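Uncharacterized protein (Bacteroides uniformis, PDB 4JPQ) is of unknown function but probably binds carbohydrate through a domain of the carbohydrate-binding family 9 type. Local coordinates at residues S25-N30 / R54-G59; A71-V76 / C153-V158; V94-E97 / Y102-F105; I161-F166 / G172-K177; S199-E204 / F208-F213. All coordinates share one frame; numbering follows the deposited sequence. Where two conformers were deposited one is given.

Contact 1 (S25-N30 / R54-G59); sequences SLLDGN and RIAHTG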
# COMPACT_ATOMS: atom_id res chain seq x y z
N SER A 25 -0.27 10.29 -14.41
CA SER A 25 -0.91 11.01 -15.51
C SER A 25 -2.34 10.50 -15.75
O SER A 25 -3.26 11.29 -15.89
CB SER A 25 -0.11 10.81 -16.78
OG SER A 25 -0.81 11.31 -17.89
N LEU A 26 -2.50 9.19 -15.76
CA LEU A 26 -3.82 8.57 -15.94
C LEU A 26 -4.81 9.05 -14.88
O LEU A 26 -5.94 9.42 -15.20
CB LEU A 26 -3.71 7.04 -15.86
CG LEU A 26 -4.96 6.21 -16.13
CD1 LEU A 26 -5.47 6.47 -17.53
CD2 LEU A 26 -4.65 4.74 -15.96
N LEU A 27 -4.34 9.06 -13.63
CA LEU A 27 -5.16 9.47 -12.50
C LEU A 27 -5.50 10.96 -12.51
O LEU A 27 -6.64 11.32 -12.20
CB LEU A 27 -4.53 9.02 -11.19
CG LEU A 27 -4.39 7.49 -11.04
CD1 LEU A 27 -3.65 7.18 -9.76
CD2 LEU A 27 -5.72 6.74 -11.03
N ASP A 28 -4.53 11.80 -12.88
CA ASP A 28 -4.78 13.26 -13.02
C ASP A 28 -5.78 13.51 -14.16
O ASP A 28 -6.60 14.44 -14.08
CB ASP A 28 -3.50 14.06 -13.26
CG ASP A 28 -2.60 14.14 -12.03
OD1 ASP A 28 -3.01 13.76 -10.91
OD2 ASP A 28 -1.45 14.59 -12.18
N GLY A 29 -5.70 12.68 -15.21
CA GLY A 29 -6.60 12.74 -16.36
C GLY A 29 -8.04 12.43 -16.03
O GLY A 29 -8.95 12.98 -16.66
N ASN A 30 -8.24 11.56 -15.04
CA ASN A 30 -9.59 11.20 -14.55
C ASN A 30 -10.04 11.94 -13.27
O ASN A 30 -11.12 11.67 -12.75
CB ASN A 30 -9.73 9.67 -14.40
CG ASN A 30 -9.64 8.95 -15.73
OD1 ASN A 30 -10.67 8.62 -16.36
ND2 ASN A 30 -8.42 8.76 -16.22
N ARG A 54 -3.96 7.86 -3.27
CA ARG A 54 -5.20 7.80 -4.04
C ARG A 54 -5.31 6.47 -4.74
O ARG A 54 -4.31 5.82 -5.02
CB ARG A 54 -5.35 8.94 -5.03
CG ARG A 54 -4.26 9.03 -6.05
CD ARG A 54 -4.53 10.16 -7.01
NE ARG A 54 -3.42 10.32 -7.95
CZ ARG A 54 -3.35 11.26 -8.89
NH1 ARG A 54 -4.34 12.13 -9.11
NH2 ARG A 54 -2.28 11.31 -9.68
N ILE A 55 -6.55 6.10 -5.01
CA ILE A 55 -6.87 4.79 -5.52
C ILE A 55 -7.99 4.82 -6.56
O ILE A 55 -8.93 5.61 -6.47
CB ILE A 55 -7.18 3.86 -4.32
CG1 ILE A 55 -7.31 2.39 -4.79
CG2 ILE A 55 -8.41 4.34 -3.53
CD1 ILE A 55 -7.46 1.40 -3.66
N ALA A 56 -7.88 3.92 -7.54
CA ALA A 56 -8.88 3.74 -8.60
C ALA A 56 -8.77 2.33 -9.15
O ALA A 56 -7.93 1.56 -8.66
CB ALA A 56 -8.64 4.74 -9.70
N HIS A 57 -9.60 1.97 -10.13
CA HIS A 57 -9.53 0.64 -10.72
C HIS A 57 -9.91 0.58 -12.18
O HIS A 57 -10.67 1.41 -12.66
CB HIS A 57 -10.37 -0.37 -9.92
CG HIS A 57 -11.86 -0.21 -10.09
ND1 HIS A 57 -12.62 -1.11 -10.80
CD2 HIS A 57 -12.72 0.73 -9.63
CE1 HIS A 57 -13.89 -0.73 -10.76
NE2 HIS A 57 -13.97 0.38 -10.06
N THR A 58 -9.38 -0.43 -12.85
CA THR A 58 -9.67 -0.69 -14.25
C THR A 58 -10.73 -1.76 -14.47
O THR A 58 -11.14 -1.99 -15.60
CB THR A 58 -8.39 -1.12 -14.98
OG1 THR A 58 -7.93 -2.37 -14.47
CG2 THR A 58 -7.30 -0.06 -14.80
N GLY A 59 -11.15 -2.44 -13.40
CA GLY A 59 -12.07 -3.57 -13.49
C GLY A 59 -11.26 -4.85 -13.27
O GLY A 59 -11.68 -5.74 -12.52
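A short helix laid across a β-strand is the element formed where Leu-27 and Asp-28 of helix 23-29 meet Arg-54 and Ala-56 of strand 50-57. The local axes run at 85° to each other and approach to 10.2 Å, so the helix spans the strand instead of following it. Arg-54 carries most of the contact. Its chain is extended from CG to NE and brings the guanidinium beneath the helix, where Leu-27 CB sits over the centre of one face, 3.4 Å from Arg-54 CZ. Asp-28 approaches the same group at its edge. A single carboxylate oxygen, OD1, receives both end nitrogens, with Arg-54 NH1 and NH2 each 2.8 Å from Asp-28 OD1. This is an end-on salt bridge, yet a lopsided one: NH1 arrives nearly in line with the C-O bond, whereas NH2 comes from above the carboxylate plane, and the two flat groups are turned 56° apart. Further along the strand, Leu-27 CD2 rests 3.8 Å from Ala-56 CB, giving the helix a purely apolar foothold. The buried guanidinium has further partners, since NH1 also donates to Ile-32 O and NE pairs with His-65 ND1. His-65 belongs to the adjacent antiparallel strand 61-70, which Leu-26 and Leu-27 also touch, so the helix covers two neighbouring strands, while Ile-55, pointing away from the helix, packs against strands 6-11 and 61-70.

Contact 2 (A71-V76 / C153-V158); sequences ASVRAV and CSWELV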
# COMPACT_ATOMS: atom_id res chain seq x y z
N ALA A 71 11.79 13.24 6.57
CA ALA A 71 13.16 13.67 6.95
C ALA A 71 14.30 12.77 6.50
O ALA A 71 15.46 13.22 6.50
CB ALA A 71 13.25 13.92 8.46
N SER A 72 14.01 11.52 6.15
CA SER A 72 15.02 10.59 5.63
C SER A 72 14.39 9.43 4.87
O SER A 72 13.23 9.10 5.09
CB SER A 72 15.92 10.05 6.76
OG SER A 72 15.22 9.20 7.66
N VAL A 73 15.19 8.83 3.99
CA VAL A 73 14.80 7.67 3.19
C VAL A 73 15.88 6.60 3.23
O VAL A 73 17.05 6.90 3.45
CB VAL A 73 14.45 8.04 1.73
CG1 VAL A 73 13.20 8.90 1.70
CG2 VAL A 73 15.60 8.74 1.03
N ARG A 74 15.48 5.36 2.99
CA ARG A 74 16.35 4.18 3.10
C ARG A 74 15.76 3.04 2.28
O ARG A 74 14.55 2.92 2.22
CB ARG A 74 16.41 3.79 4.58
CG ARG A 74 17.26 2.60 4.97
CD ARG A 74 17.10 2.32 6.46
NE ARG A 74 18.01 1.29 6.96
CZ ARG A 74 17.80 -0.03 6.96
NH1 ARG A 74 16.68 -0.58 6.48
NH2 ARG A 74 18.74 -0.83 7.45
N ALA A 75 16.60 2.22 1.65
CA ALA A 75 16.13 1.05 0.86
C ALA A 75 17.22 -0.01 0.77
O ALA A 75 17.83 -0.21 -0.27
CB ALA A 75 15.68 1.49 -0.52
N VAL A 76 17.48 -0.65 1.90
CA VAL A 76 18.51 -1.69 2.01
C VAL A 76 18.05 -3.04 1.42
O VAL A 76 18.88 -3.76 0.87
CB VAL A 76 18.99 -1.84 3.49
CG1 VAL A 76 20.03 -2.97 3.64
CG2 VAL A 76 19.56 -0.51 3.99
N CYS A 153 13.17 14.77 1.86
CA CYS A 153 13.04 14.16 0.54
C CYS A 153 11.58 13.89 0.16
O CYS A 153 10.86 13.24 0.93
CB CYS A 153 13.81 12.84 0.53
SG CYS A 153 13.48 11.81 -0.91
N SER A 154 11.17 14.38 -1.01
CA SER A 154 9.83 14.14 -1.55
C SER A 154 9.89 12.98 -2.55
O SER A 154 10.68 13.01 -3.47
CB SER A 154 9.25 15.38 -2.23
OG SER A 154 8.99 16.39 -1.29
N TRP A 155 9.09 11.93 -2.33
CA TRP A 155 9.03 10.80 -3.26
C TRP A 155 7.62 10.33 -3.48
O TRP A 155 6.73 10.68 -2.72
CB TRP A 155 9.92 9.64 -2.82
CG TRP A 155 9.65 9.06 -1.47
CD1 TRP A 155 10.05 9.57 -0.27
CD2 TRP A 155 9.00 7.82 -1.18
NE1 TRP A 155 9.66 8.74 0.75
CE2 TRP A 155 9.00 7.66 0.22
CE3 TRP A 155 8.41 6.82 -1.97
CZ2 TRP A 155 8.44 6.56 0.85
CZ3 TRP A 155 7.83 5.72 -1.33
CH2 TRP A 155 7.85 5.60 0.05
N GLU A 156 7.44 9.59 -4.58
CA GLU A 156 6.16 9.04 -4.98
C GLU A 156 6.34 7.59 -5.40
O GLU A 156 7.42 7.19 -5.84
CB GLU A 156 5.56 9.83 -6.14
CG GLU A 156 5.50 11.33 -5.89
CD GLU A 156 4.73 12.12 -6.96
OE1 GLU A 156 4.11 11.50 -7.84
OE2 GLU A 156 4.75 13.37 -6.89
N LEU A 157 5.27 6.81 -5.25
CA LEU A 157 5.28 5.39 -5.55
C LEU A 157 3.92 4.92 -6.04
O LEU A 157 2.91 5.38 -5.54
CB LEU A 157 5.70 4.60 -4.31
CG LEU A 157 5.79 3.07 -4.43
CD1 LEU A 157 6.96 2.53 -3.63
CD2 LEU A 157 4.50 2.34 -4.06
N VAL A 158 3.95 3.96 -6.98
CA VAL A 158 2.78 3.41 -7.61
C VAL A 158 2.81 1.90 -7.61
O VAL A 158 3.86 1.30 -7.80
CB VAL A 158 2.69 3.88 -9.08
CG1 VAL A 158 1.68 3.09 -9.91
CG2 VAL A 158 2.36 5.36 -9.11
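Trp-155 NE1 spends its hydrogen on Glu-70 OE2, a residue at the end of strand 61-70, and the same nitrogen lies 3.7 Å from Val-73 CG1 across the contact. The polar edge of the indole is therefore satisfied by the carboxylate, and its meeting with valine is plain van der Waals contact. One methyl does all the touching from the 71-76 side. Val-73 CG1, placed beside the backbone N and anti to the carbonyl carbon (chi1 -66°), reaches Trp-155 CD1 at 3.8 Å and approaches the ring obliquely. It also touches Cys-153 SG at 3.9 Å, so two side chains of strand 152-162, two residues apart and hence on the same face, converge on it. The indole and the valine lie alongside one another, pointing opposite ways. Beyond them, Trp-155 rests on Val-68 and Val-90, which continue the apolar layer into strands 61-70 and 89-95. The chain turns a corner at Ala-71, and strand 72-75 pairs antiparallel with strand 146-150 instead of with strand 152-162. Apolar side chains thus join the small 72-75/146-150 sheet to strand 152-162, consistent with the β-sandwich architecture of this family.

Contact 3 (V94-E97 / Y102-F105); sequences VSPE and YYNF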
# COMPACT_ATOMS: atom_id res chain seq x y z
N VAL A 94 -5.51 -5.46 2.51
CA VAL A 94 -6.88 -5.62 1.97
C VAL A 94 -7.42 -7.06 2.02
O VAL A 94 -6.68 -8.00 1.75
CB VAL A 94 -6.93 -5.06 0.51
CG1 VAL A 94 -6.02 -5.84 -0.44
CG2 VAL A 94 -8.34 -5.01 -0.04
N SER A 95 -8.71 -7.20 2.38
CA SER A 95 -9.45 -8.47 2.41
C SER A 95 -10.50 -8.30 1.30
O SER A 95 -11.37 -7.44 1.41
CB SER A 95 -10.13 -8.71 3.77
OG SER A 95 -11.00 -9.84 3.75
N PRO A 96 -10.45 -9.14 0.25
CA PRO A 96 -11.32 -8.89 -0.89
C PRO A 96 -12.68 -9.59 -0.97
O PRO A 96 -13.46 -9.21 -1.86
CB PRO A 96 -10.44 -9.39 -2.03
CG PRO A 96 -9.83 -10.62 -1.43
CD PRO A 96 -9.71 -10.40 0.05
N GLU A 97 -12.98 -10.56 -0.10
CA GLU A 97 -14.23 -11.33 -0.24
C GLU A 97 -15.09 -11.37 1.03
O GLU A 97 -16.02 -12.17 1.10
CB GLU A 97 -13.87 -12.78 -0.67
CG GLU A 97 -14.69 -13.41 -1.82
CD GLU A 97 -14.05 -13.19 -3.20
OE1 GLU A 97 -14.22 -12.10 -3.79
OE2 GLU A 97 -13.39 -14.14 -3.71
N TYR A 102 -6.77 -12.08 4.34
CA TYR A 102 -6.39 -10.74 3.86
C TYR A 102 -4.98 -10.80 3.28
O TYR A 102 -4.26 -11.80 3.47
CB TYR A 102 -6.45 -9.67 4.98
CG TYR A 102 -5.35 -9.78 6.00
CD1 TYR A 102 -5.43 -10.71 7.06
CD2 TYR A 102 -4.21 -8.98 5.91
CE1 TYR A 102 -4.40 -10.83 8.00
CE2 TYR A 102 -3.17 -9.10 6.84
CZ TYR A 102 -3.27 -10.01 7.87
OH TYR A 102 -2.25 -10.10 8.77
N TYR A 103 -4.63 -9.71 2.60
CA TYR A 103 -3.34 -9.55 1.95
C TYR A 103 -2.67 -8.27 2.41
O TYR A 103 -3.35 -7.31 2.75
CB TYR A 103 -3.53 -9.46 0.45
CG TYR A 103 -4.11 -10.69 -0.18
CD1 TYR A 103 -5.49 -10.88 -0.26
CD2 TYR A 103 -3.27 -11.67 -0.74
CE1 TYR A 103 -6.03 -12.01 -0.87
CE2 TYR A 103 -3.80 -12.80 -1.35
CZ TYR A 103 -5.17 -12.97 -1.41
OH TYR A 103 -5.70 -14.09 -2.02
N ASN A 104 -1.34 -8.26 2.42
CA ASN A 104 -0.56 -7.06 2.73
C ASN A 104 0.48 -6.85 1.64
O ASN A 104 1.28 -7.75 1.36
CB ASN A 104 0.09 -7.10 4.13
CG ASN A 104 0.95 -8.31 4.35
OD1 ASN A 104 0.50 -9.42 4.15
ND2 ASN A 104 2.21 -8.12 4.75
N PHE A 105 0.43 -5.68 1.01
CA PHE A 105 1.34 -5.28 -0.05
C PHE A 105 2.20 -4.19 0.57
O PHE A 105 1.70 -3.09 0.79
CB PHE A 105 0.58 -4.73 -1.26
CG PHE A 105 -0.31 -5.74 -1.91
CD1 PHE A 105 -1.59 -5.98 -1.42
CD2 PHE A 105 0.11 -6.43 -3.04
CE1 PHE A 105 -2.42 -6.90 -2.04
CE2 PHE A 105 -0.72 -7.36 -3.66
CZ PHE A 105 -1.98 -7.59 -3.16
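Val-94 and Tyr-103 form an antiparallel hydrogen-bonded pair in a β-hairpin made by strands 89-95 and 102-108. Both members of the pair bond: Val-94 N donates to Tyr-103 O at 2.9 Å, and Tyr-103 N donates to Val-94 O at 2.8 Å, with N-H...O angles of 160° and 156°. Their side chains lie on the same face of the sheet, and what follows depends on how three groups are turned against each other. The Tyr-103 ring presents its edge to the first strand, with Pro-96 CG 4.1 Å from Tyr-103 CE1 near the ring plane; the two side chains cross at about a right angle. Phe-105 also offers an edge, as Val-94 CG1 stands 4.1 Å from Phe-105 CE1. That methyl takes the position between the backbone N and the carbonyl carbon (chi1 63°), from which it can reach the phenyl ring. Both rings thus meet segment 94-97 by their edges. The hydroxyl of Tyr-103 is bonded beyond it, to Gln-168 N and His-169 ND1, which ties the hairpin to a loop following strand 152-162. Replacing Tyr-103 by an alanine would probably leave Pro-96 without its ring edge and deprive Gln-168 and His-169 of a shared hydroxyl partner. Tyr-102 behaves differently: its ring leads away from the first strand and its OH bonds His-209 ND1, while near the backbone its CB lies 4.0 Å from Ser-95 CB.

Contact 4 (I161-F166 / G172-K177); sequences IPVSAF and GSLDGK. With SO4 (sulfate ion), chain F.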
# COMPACT_ATOMS: atom_id res chain seq x y z
N ILE A 161 -2.02 -3.43 -9.01
CA ILE A 161 -2.29 -4.76 -8.45
C ILE A 161 -3.37 -5.49 -9.27
O ILE A 161 -4.55 -5.15 -9.15
CB ILE A 161 -2.72 -4.64 -6.97
CG1 ILE A 161 -1.61 -3.99 -6.14
CG2 ILE A 161 -3.06 -6.01 -6.38
CD1 ILE A 161 -2.03 -3.55 -4.76
N PRO A 162 -2.98 -6.46 -10.13
CA PRO A 162 -4.02 -7.19 -10.86
C PRO A 162 -4.86 -8.06 -9.93
O PRO A 162 -4.36 -8.54 -8.91
CB PRO A 162 -3.23 -8.08 -11.84
CG PRO A 162 -1.89 -7.45 -11.90
CD PRO A 162 -1.65 -6.99 -10.49
N VAL A 163 -6.10 -8.28 -10.32
CA VAL A 163 -7.04 -9.10 -9.57
C VAL A 163 -6.48 -10.53 -9.31
O VAL A 163 -6.71 -11.12 -8.25
CB VAL A 163 -8.41 -9.07 -10.28
CG1 VAL A 163 -8.41 -9.93 -11.55
CG2 VAL A 163 -9.51 -9.47 -9.35
N SER A 164 -5.70 -11.05 -10.27
CA SER A 164 -5.00 -12.35 -10.14
C SER A 164 -3.94 -12.39 -9.04
O SER A 164 -3.60 -13.48 -8.57
CB SER A 164 -4.35 -12.74 -11.46
OG SER A 164 -3.45 -11.73 -11.91
N ALA A 165 -3.41 -11.23 -8.62
CA ALA A 165 -2.44 -11.18 -7.50
C ALA A 165 -3.04 -11.53 -6.15
O ALA A 165 -2.28 -11.73 -5.20
CB ALA A 165 -1.76 -9.83 -7.42
N PHE A 166 -4.37 -11.60 -6.03
CA PHE A 166 -5.00 -12.13 -4.81
C PHE A 166 -4.87 -13.66 -4.93
O PHE A 166 -5.85 -14.39 -5.15
CB PHE A 166 -6.45 -11.67 -4.70
CG PHE A 166 -6.61 -10.19 -4.52
CD1 PHE A 166 -5.97 -9.53 -3.48
CD2 PHE A 166 -7.45 -9.45 -5.34
CE1 PHE A 166 -6.12 -8.16 -3.29
CE2 PHE A 166 -7.64 -8.09 -5.14
CZ PHE A 166 -6.96 -7.44 -4.12
N GLY A 172 -12.62 -12.36 -9.86
CA GLY A 172 -12.83 -12.15 -11.30
C GLY A 172 -12.69 -10.72 -11.75
O GLY A 172 -11.79 -10.40 -12.53
N SER A 173 -13.59 -9.87 -11.25
CA SER A 173 -13.67 -8.46 -11.63
C SER A 173 -14.02 -7.56 -10.44
O SER A 173 -14.90 -7.88 -9.66
CB SER A 173 -14.74 -8.28 -12.71
OG SER A 173 -14.87 -6.91 -13.08
N LEU A 174 -13.37 -6.40 -10.39
CA LEU A 174 -13.54 -5.43 -9.29
C LEU A 174 -14.82 -4.60 -9.36
O LEU A 174 -15.20 -4.00 -8.36
CB LEU A 174 -12.34 -4.47 -9.26
CG LEU A 174 -10.93 -5.08 -9.17
CD1 LEU A 174 -9.87 -4.01 -9.36
CD2 LEU A 174 -10.75 -5.81 -7.85
N ASP A 175 -15.47 -4.57 -10.53
CA ASP A 175 -16.70 -3.78 -10.78
C ASP A 175 -17.77 -3.98 -9.71
O ASP A 175 -18.29 -5.10 -9.55
CB ASP A 175 -17.29 -4.10 -12.17
CG ASP A 175 -16.45 -3.55 -13.31
OD1 ASP A 175 -16.25 -2.33 -13.36
OD2 ASP A 175 -16.00 -4.33 -14.17
N GLY A 176 -18.05 -2.92 -8.95
CA GLY A 176 -19.10 -2.94 -7.93
C GLY A 176 -18.85 -3.72 -6.65
O GLY A 176 -19.78 -3.87 -5.86
N LYS A 177 -17.64 -4.24 -6.43
CA LYS A 177 -17.33 -4.99 -5.20
C LYS A 177 -17.08 -4.04 -4.05
O LYS A 177 -16.78 -2.86 -4.27
CB LYS A 177 -16.12 -5.93 -5.34
CG LYS A 177 -16.40 -7.13 -6.23
CD LYS A 177 -15.52 -8.33 -5.88
CE LYS A 177 -15.77 -9.54 -6.75
NZ LYS A 177 -17.20 -9.89 -6.94
S SO4 F . -15.71 -12.58 -8.92
O1 SO4 F . -15.79 -12.68 -7.44
O2 SO4 F . -14.93 -13.73 -9.44
O3 SO4 F . -17.05 -12.62 -9.53
O4 SO4 F . -15.06 -11.31 -9.29
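Apolar contact between Val-163 and Leu-174 supplies the direct link, with Val-163 CG2 4.1 Å from Leu-174 CD2. The other valine methyl, CG1, faces the backbone and lies 3.6 Å from Gly-172 O, so a single branched residue touches both Gly-172 and Leu-174 of segment 172-177. Backbone bonds shape each side separately. Ala-165 N donates to Pro-162 O around the 3-10 segment 163-165, and Lys-177 N donates to Leu-174 O, closing a type II β turn in which Gly-176 has positive phi. A sulfate is bound by the 172-177 side alone of the two segments. Its O4 accepts from Gly-172 N at 2.7 Å and from Ser-173 N at 2.8 Å, the latter at 161°, while Gly-172 N reaches O2 as well, weakly. Lys-177, bent at its last torsion (chi4 -47°), turns back along the loop and sets NZ 3.2 Å from sulfate O1 in a weak bond. The ion probably comes from the crystallisation liquor. Successive backbone N-H groups with a nearby lysine are consistent with a small anion-binding spot, here on the loop joining strands 152-162 and 178-186.

Contact 5 (S199-E204 / F208-F213); sequences SPIGLE and FHCPAF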
# COMPACT_ATOMS: atom_id res chain seq x y z
N SER A 199 -7.24 4.69 8.10
CA SER A 199 -8.37 4.50 9.01
C SER A 199 -7.73 4.22 10.38
O SER A 199 -6.67 3.56 10.41
CB SER A 199 -9.28 3.36 8.58
OG SER A 199 -10.37 3.25 9.48
N PRO A 200 -8.37 4.70 11.49
CA PRO A 200 -7.72 4.54 12.80
C PRO A 200 -7.70 3.12 13.37
O PRO A 200 -8.54 2.30 13.03
CB PRO A 200 -8.52 5.49 13.72
CG PRO A 200 -9.21 6.43 12.80
CD PRO A 200 -9.55 5.58 11.60
N ILE A 201 -6.72 2.89 14.25
CA ILE A 201 -6.47 1.60 14.93
C ILE A 201 -6.42 1.88 16.43
O ILE A 201 -5.72 2.81 16.85
CB ILE A 201 -5.14 0.96 14.48
CG1 ILE A 201 -5.20 0.58 12.99
CG2 ILE A 201 -4.80 -0.26 15.33
CD1 ILE A 201 -3.86 0.26 12.37
N GLY A 202 -7.13 1.06 17.21
CA GLY A 202 -7.23 1.22 18.67
C GLY A 202 -6.54 0.15 19.50
O GLY A 202 -6.98 -0.15 20.59
N LEU A 203 -5.45 -0.42 18.98
CA LEU A 203 -4.67 -1.43 19.70
C LEU A 203 -3.70 -0.64 20.55
O LEU A 203 -3.27 0.46 20.14
CB LEU A 203 -3.97 -2.38 18.74
CG LEU A 203 -4.93 -3.18 17.83
CD1 LEU A 203 -4.17 -3.91 16.74
CD2 LEU A 203 -5.79 -4.16 18.63
N GLU A 204 -3.29 -1.20 21.69
CA GLU A 204 -2.39 -0.54 22.65
C GLU A 204 -1.01 -0.10 22.12
O GLU A 204 -0.38 0.76 22.70
CB GLU A 204 -2.21 -1.37 23.94
CG GLU A 204 -1.58 -2.75 23.76
CD GLU A 204 -1.00 -3.30 25.06
OE1 GLU A 204 -1.25 -2.70 26.14
OE2 GLU A 204 -0.28 -4.31 24.98
N PHE A 208 -0.19 -3.45 12.63
CA PHE A 208 -0.91 -3.22 11.38
C PHE A 208 -1.74 -4.39 10.87
O PHE A 208 -2.63 -4.17 10.06
CB PHE A 208 0.05 -2.79 10.25
CG PHE A 208 0.69 -1.42 10.39
CD1 PHE A 208 0.06 -0.34 11.04
CD2 PHE A 208 1.90 -1.18 9.74
CE1 PHE A 208 0.67 0.91 11.11
CE2 PHE A 208 2.50 0.07 9.80
CZ PHE A 208 1.89 1.11 10.48
N HIS A 209 -1.45 -5.62 11.31
CA HIS A 209 -2.17 -6.83 10.85
C HIS A 209 -3.51 -7.03 11.61
O HIS A 209 -3.75 -8.09 12.21
CB HIS A 209 -1.25 -8.05 10.95
CG HIS A 209 -0.05 -7.97 10.06
ND1 HIS A 209 0.02 -8.65 8.86
CD2 HIS A 209 1.10 -7.27 10.17
CE1 HIS A 209 1.18 -8.38 8.28
NE2 HIS A 209 1.86 -7.55 9.05
N CYS A 210 -4.41 -6.05 11.49
CA CYS A 210 -5.67 -5.98 12.26
C CYS A 210 -6.89 -5.69 11.39
O CYS A 210 -7.34 -4.54 11.29
CB CYS A 210 -5.51 -4.93 13.35
SG CYS A 210 -4.84 -3.38 12.72
N PRO A 211 -7.45 -6.74 10.75
CA PRO A 211 -8.66 -6.64 9.93
C PRO A 211 -9.88 -5.97 10.57
O PRO A 211 -10.69 -5.40 9.85
CB PRO A 211 -8.99 -8.10 9.60
CG PRO A 211 -7.67 -8.76 9.59
CD PRO A 211 -6.89 -8.11 10.69
N ALA A 212 -10.02 -6.07 11.90
CA ALA A 212 -11.11 -5.38 12.62
C ALA A 212 -11.09 -3.86 12.40
O ALA A 212 -12.15 -3.25 12.35
CB ALA A 212 -11.04 -5.70 14.11
N PHE A 213 -9.89 -3.28 12.27
CA PHE A 213 -9.73 -1.82 12.08
C PHE A 213 -9.63 -1.33 10.65
O PHE A 213 -9.48 -0.11 10.43
CB PHE A 213 -8.58 -1.32 12.96
CG PHE A 213 -8.90 -1.40 14.42
CD1 PHE A 213 -9.71 -0.42 15.02
CD2 PHE A 213 -8.47 -2.49 15.20
CE1 PHE A 213 -10.05 -0.50 16.36
CE2 PHE A 213 -8.80 -2.57 16.55
CZ PHE A 213 -9.59 -1.58 17.13
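Phe-213 lies against the backbone of Ile-201 and Gly-202, and this is where the two loop segments pack most closely. One face of its ring receives Gly-202 N, 3.4 Å above the plane and offset toward the rim. Ile-201 CA makes an off-centre CH-pi contact with the same ring, 4.2 Å from the centroid and 30° off the normal. The first torsion sets the phenyl beside its own backbone N (chi1 -68°), over the opposing chain, and Ile-201 CG1 adds a contact to Phe-213 CB at 3.9 Å. Deeper in, the buried Ile-201 CD1 touches Cys-210 SG at 3.8 Å and meets Phe-208 at its ring edge. Packing thins toward solvent. Leu-203, only partly exposed, still bridges the segments, its CD1 3.8 Å from Cys-210 CB and its CD2 4.0 Å from Phe-213 CE2; Gly-202, though tight against the ring, is itself exposed, and Pro-200 and Glu-204 mark the loose side. With a serine at Phe-213, the ring face over Gly-202 N would be lost and Leu-203 CD2 would probably be left without its aromatic neighbour. Nearby, Trp-42 bonds Leu-203 O, while Phe-208 stacks on Tyr-184 and its backbone N-H donates to O1 of a bound 3-cyclohexyl-1-propylsulfonic acid, probably from the crystallisation liquor. Apolar and CH-pi contacts imply that burial of side chains, more than directional bonding, holds these segments together.

In the fold
From the N terminus, contact 1 comes first, closing a loop of 23 residues between helix 23-29 and strand 50-57. Contact 2 then spans 76 residues, joining strand 72-75 to strand 152-162, and contact 3, a tight hairpin, falls wholly within that span. Contact 4 follows almost at once, closing a five-residue loop between the far end of strand 152-162 and the approach to strand 178-186, and contact 5 closes a three-residue loop before strand 215-219. None of them cross. Neighbours do meet: Gly-59 O of contact 1 probably bonds Leu-174 N of contact 4, Val-94 of contact 3 packs on Phe-166 of contact 4, and Tyr-102 of contact 3 touches Pro-211 of contact 5, while contacts 2 and 4 lie on opposite sides of the chain's centre.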